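Local atomic coordinates of streptokinase domain B (Streptococcus dysgalactiae subsp. equisimilis, PDB entry 1QQR), a protein that probably contributes, as one domain of streptokinase, to the non-proteolytic activation of plasminogen that leads to fibrinolysis. Residues L50-A53 and Q54-N58; I84-D88 and Q89-Y93. One frame throughout, in Å; residues are numbered along the deposited sequence.

Interaction 1 of 2, residues L50-A53 and Q54-N58; sequences LAQA and QSILN
Gln52 O takes the backbone amide of Ile56, with N to O 3.0 Å, and has the hydroxyl of Ser55 close by, OG to O 3.2 Å. The N-H...O hydrogen bond from Ile56 N is well formed, 159° at the hydrogen, with the donor tilted out of the carbonyl plane; the one from Ser55 OG is less certain, because another acceptor is within reach of its proton. Ile56 also lays its longer branch along this oxygen: CG1 stands anti to the isoleucine's own carbonyl carbon (chi1 -74°), which brings it to 3.4 Å from Gln52 O. Beyond it the side chains of Gln52 and Ile56 cross obliquely, Gln52 OE1 4.2 Å from Ile56 CD1, while Gln52 OE1 is held by Lys33 NZ.

The same i to i+4 pattern repeats at Leu50, Ala51 and Ala53, as expected of an alpha-helix, here the middle of helix 46-60. Its buried side, with Ala53 and Leu57, packs on Tyr12, Phe16, Tyr124 and Val126 of the sheet. The shortest of these bonds runs from Leu57 N to Ala53 O, 2.7 Å, and Leu57 CB sits 3.3 Å from Ala53 O. Gln54 N reaches Leu50 O at 2.8 Å with its N-H...O line nearly straight, 170°, and Gln54 accepts a hydrogen bond at OE1 from Ile66 N.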
loop_
_atom_site.group_PDB
_atom_site.type_symbol
_atom_site.label_atom_id
_atom_site.label_comp_id
_atom_site.label_asym_id
_atom_site.label_seq_id
_atom_site.Cartn_x
_atom_site.Cartn_y
_atom_site.Cartn_z
ATOM N N LEU A 50 -4.523 -5.028 6.691
ATOM C CA LEU A 50 -3.957 -5.264 8.021
ATOM C C LEU A 50 -3.328 -6.648 8.061
ATOM O O LEU A 50 -2.221 -6.810 8.580
ATOM C CB LEU A 50 -5.022 -5.192 9.122
ATOM C CG LEU A 50 -4.502 -5.629 10.509
ATOM C CD1 LEU A 50 -3.599 -4.565 11.115
ATOM C CD2 LEU A 50 -5.667 -5.844 11.423
ATOM N N ALA A 51 -4.009 -7.644 7.498
ATOM C CA ALA A 51 -3.474 -8.997 7.531
ATOM C C ALA A 51 -2.149 -9.018 6.791
ATOM O O ALA A 51 -1.189 -9.657 7.230
ATOM C CB ALA A 51 -4.468 -10.006 6.913
ATOM N N GLN A 52 -2.098 -8.315 5.663
ATOM C CA GLN A 52 -0.877 -8.235 4.875
ATOM C C GLN A 52 0.246 -7.565 5.671
ATOM O O GLN A 52 1.371 -8.052 5.719
ATOM C CB GLN A 52 -1.119 -7.419 3.599
ATOM C CG GLN A 52 -1.392 -8.237 2.372
ATOM C CD GLN A 52 -0.328 -9.292 2.142
ATOM O OE1 GLN A 52 0.888 -9.007 2.143
ATOM N NE2 GLN A 52 -0.777 -10.523 1.948
ATOM N N ALA A 53 -0.062 -6.431 6.288
ATOM C CA ALA A 53 0.956 -5.712 7.031
ATOM C C ALA A 53 1.456 -6.546 8.231
ATOM O O ALA A 53 2.657 -6.644 8.467
ATOM C CB ALA A 53 0.400 -4.351 7.500
ATOM N N GLN A 54 0.538 -7.160 8.969
ATOM C CA GLN A 54 0.919 -7.957 10.126
ATOM C C GLN A 54 1.843 -9.083 9.676
ATOM O O GLN A 54 2.855 -9.349 10.313
ATOM C CB GLN A 54 -0.333 -8.516 10.832
ATOM C CG GLN A 54 -0.080 -9.312 12.143
ATOM C CD GLN A 54 0.723 -8.518 13.204
ATOM O OE1 GLN A 54 0.266 -7.485 13.711
ATOM N NE2 GLN A 54 1.926 -9.010 13.535
ATOM N N SER A 55 1.536 -9.730 8.557
ATOM C CA SER A 55 2.397 -10.821 8.128
ATOM C C SER A 55 3.769 -10.297 7.700
ATOM O O SER A 55 4.800 -10.915 7.993
ATOM C CB SER A 55 1.725 -11.653 7.020
ATOM O OG SER A 55 2.043 -11.210 5.711
ATOM N N ILE A 56 3.807 -9.152 7.027
ATOM C CA ILE A 56 5.095 -8.600 6.627
ATOM C C ILE A 56 5.882 -8.214 7.882
ATOM O O ILE A 56 7.091 -8.450 7.962
ATOM C CB ILE A 56 4.909 -7.380 5.740
ATOM C CG1 ILE A 56 4.444 -7.844 4.357
ATOM C CG2 ILE A 56 6.194 -6.573 5.684
ATOM C CD1 ILE A 56 4.149 -6.739 3.402
ATOM N N LEU A 57 5.178 -7.634 8.859
ATOM C CA LEU A 57 5.778 -7.230 10.127
ATOM C C LEU A 57 6.372 -8.453 10.837
ATOM O O LEU A 57 7.458 -8.380 11.394
ATOM C CB LEU A 57 4.732 -6.567 11.045
ATOM C CG LEU A 57 5.296 -6.105 12.400
ATOM C CD1 LEU A 57 6.386 -5.040 12.155
ATOM C CD2 LEU A 57 4.188 -5.534 13.283
ATOM N N ASN A 58 5.662 -9.573 10.812
ATOM C CA ASN A 58 6.159 -10.789 11.446
ATOM C C ASN A 58 7.487 -11.212 10.840
ATOM O O ASN A 58 8.441 -11.467 11.568
ATOM C CB ASN A 58 5.151 -11.937 11.307
ATOM C CG ASN A 58 3.937 -11.768 12.215
ATOM O OD1 ASN A 58 2.933 -12.479 12.070
ATOM N ND2 ASN A 58 4.025 -10.830 13.161
#

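Interaction 2 of 2, residues I84-D88 and Q89-Y93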
loop_
_atom_site.group_PDB
_atom_site.type_symbol
_atom_site.label_atom_id
_atom_site.label_comp_id
_atom_site.label_asym_id
_atom_site.label_seq_id
_atom_site.Cartn_x
_atom_site.Cartn_y
_atom_site.Cartn_z
ATOM N N ILE A 84 -6.807 9.142 -1.026
ATOM C CA ILE A 84 -6.500 9.100 0.392
ATOM C C ILE A 84 -7.599 8.305 1.085
ATOM O O ILE A 84 -8.743 8.741 1.153
ATOM C CB ILE A 84 -6.485 10.536 0.979
ATOM C CG1 ILE A 84 -5.647 11.460 0.092
ATOM C CG2 ILE A 84 -5.951 10.519 2.394
ATOM C CD1 ILE A 84 -4.213 10.962 -0.200
ATOM N N LEU A 85 -7.251 7.138 1.598
ATOM C CA LEU A 85 -8.213 6.300 2.281
ATOM C C LEU A 85 -8.441 6.851 3.692
ATOM O O LEU A 85 -7.559 7.500 4.265
ATOM C CB LEU A 85 -7.681 4.862 2.299
ATOM C CG LEU A 85 -7.533 4.310 0.863
ATOM C CD1 LEU A 85 -6.655 3.080 0.788
ATOM C CD2 LEU A 85 -8.904 4.003 0.322
ATOM N N PRO A 86 -9.644 6.634 4.258
ATOM C CA PRO A 86 -10.011 7.102 5.607
ATOM C C PRO A 86 -9.022 6.630 6.671
ATOM O O PRO A 86 -8.703 5.445 6.746
ATOM C CB PRO A 86 -11.396 6.501 5.813
ATOM C CG PRO A 86 -11.955 6.457 4.441
ATOM C CD PRO A 86 -10.787 5.973 3.605
ATOM N N MET A 87 -8.570 7.550 7.520
ATOM C CA MET A 87 -7.584 7.224 8.555
ATOM C C MET A 87 -8.016 6.507 9.839
ATOM O O MET A 87 -7.251 5.691 10.378
ATOM C CB MET A 87 -6.796 8.486 8.930
ATOM C CG MET A 87 -5.590 8.719 8.038
ATOM S SD MET A 87 -5.383 10.422 7.472
ATOM C CE MET A 87 -6.661 10.511 6.195
ATOM N N ASP A 88 -9.217 6.779 10.341
ATOM C CA ASP A 88 -9.621 6.129 11.583
ATOM C C ASP A 88 -10.911 5.335 11.562
ATOM O O ASP A 88 -11.738 5.466 12.464
ATOM C CB ASP A 88 -9.677 7.156 12.719
ATOM C CG ASP A 88 -8.291 7.576 13.201
ATOM O OD1 ASP A 88 -7.493 6.689 13.582
ATOM O OD2 ASP A 88 -8.000 8.792 13.206
ATOM N N GLN A 89 -11.077 4.500 10.543
ATOM C CA GLN A 89 -12.260 3.655 10.418
ATOM C C GLN A 89 -11.934 2.597 9.379
ATOM O O GLN A 89 -11.044 2.797 8.556
ATOM C CB GLN A 89 -13.461 4.485 9.960
ATOM C CG GLN A 89 -13.257 5.127 8.605
ATOM C CD GLN A 89 -14.392 6.052 8.188
ATOM O OE1 GLN A 89 -14.657 7.048 8.845
ATOM N NE2 GLN A 89 -15.055 5.726 7.084
ATOM N N GLU A 90 -12.622 1.460 9.432
ATOM C CA GLU A 90 -12.397 0.411 8.448
ATOM C C GLU A 90 -12.817 0.977 7.096
ATOM O O GLU A 90 -13.632 1.900 7.029
ATOM C CB GLU A 90 -13.220 -0.820 8.790
ATOM C CG GLU A 90 -12.879 -1.389 10.156
ATOM C CD GLU A 90 -11.430 -1.838 10.279
ATOM O OE1 GLU A 90 -11.012 -2.209 11.396
ATOM O OE2 GLU A 90 -10.700 -1.837 9.266
ATOM N N PHE A 91 -12.248 0.455 6.018
ATOM C CA PHE A 91 -12.584 0.962 4.700
ATOM C C PHE A 91 -12.486 -0.100 3.620
ATOM O O PHE A 91 -11.943 -1.178 3.835
ATOM C CB PHE A 91 -11.653 2.136 4.341
ATOM C CG PHE A 91 -10.161 1.784 4.335
ATOM C CD1 PHE A 91 -9.615 0.950 3.358
ATOM C CD2 PHE A 91 -9.305 2.310 5.302
ATOM C CE1 PHE A 91 -8.239 0.649 3.343
ATOM C CE2 PHE A 91 -7.932 2.014 5.295
ATOM C CZ PHE A 91 -7.399 1.180 4.311
ATOM N N THR A 92 -13.022 0.221 2.456
ATOM C CA THR A 92 -12.931 -0.660 1.309
ATOM C C THR A 92 -12.390 0.213 0.179
ATOM O O THR A 92 -12.764 1.373 0.039
ATOM C CB THR A 92 -14.301 -1.206 0.860
ATOM O OG1 THR A 92 -15.184 -0.102 0.661
ATOM C CG2 THR A 92 -14.887 -2.166 1.885
ATOM N N TYR A 93 -11.471 -0.328 -0.601
ATOM C CA TYR A 93 -10.949 0.415 -1.726
ATOM C C TYR A 93 -11.409 -0.328 -2.967
ATOM O O TYR A 93 -11.207 -1.545 -3.095
ATOM C CB TYR A 93 -9.425 0.476 -1.715
ATOM C CG TYR A 93 -8.876 0.913 -3.063
ATOM C CD1 TYR A 93 -9.206 2.161 -3.601
ATOM C CD2 TYR A 93 -8.089 0.053 -3.829
ATOM C CE1 TYR A 93 -8.762 2.534 -4.875
ATOM C CE2 TYR A 93 -7.650 0.417 -5.108
ATOM C CZ TYR A 93 -7.989 1.650 -5.624
ATOM O OH TYR A 93 -7.601 1.987 -6.907
HETATM O O HOH W 1 -7.946 3.029 8.772
#
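Leu85 lies over one face of the Phe91 ring: its CB is 4.1 Å from the ring centroid and only 8° off the normal, a CH-pi contact centred on the ring. The two side chains cross at about a right angle, and the leucine CD1 lies above the CE1-CZ side, 3.9 Å from Phe91 CE1. With CG between its own backbone N and carbonyl carbon (chi1 59°), Phe91 presents this face to Leu85. The other methyl of Leu85, CD2, meets Tyr93 CB at 4.1 Å, again with the side chains at about a right angle; Tyr93 OH is hydrogen-bonded to Asp118 OD2 and to Lys96 N.

Pro86 continues the contact on the loop side. Its CD touches Phe91 CB at 4.0 Å, and Pro86 O lies 3.5 Å from Phe91 CD2. The proline ring also carries the chain of Gln89, which runs aslant it: Gln89 CG rests 3.6 Å from Pro86 CB, and the extended chain beyond CG keeps the amide NE2 beside the same ring. No direct hydrogen bond crosses between the two segments; water 1 lies between Pro86 O and Gln89 O, 3.1 Å from the latter, although which acceptors take its protons is not settled.

Leu49 of helix 46-60 and Ser72 of strand 64-76 also touch Phe91. With the directions of 85-88 and 89-93 lying 164° apart, the arrangement is that of a chain reversal between strands 83-84 and 92-94, closed by an apolar cluster.

In the fold
From the N terminus, strand 8-18 comes first and supplies part of the sheet surface on which helix 46-60 lies. Interaction 1 falls within that helix and ties successive turns; side chains of the same residues pack on strands 8-18, 33-38, 64-76 and 111-128. The chain then runs through strand 64-76 to strand 83-84, and interaction 2 closes the loop leading to strand 92-94. Interactions 1 and 2 are in series, neither nesting nor crossing; the centres of interactions 1 and 2 are about 17 Å apart, and the nearest atoms of interactions 1 and 2 about 6 Å apart. The start of the helix links them indirectly: Ser46 bonds the backbone of Phe91, while strand 92-94 pairs antiparallel with strand 43-45, just ahead of the helix.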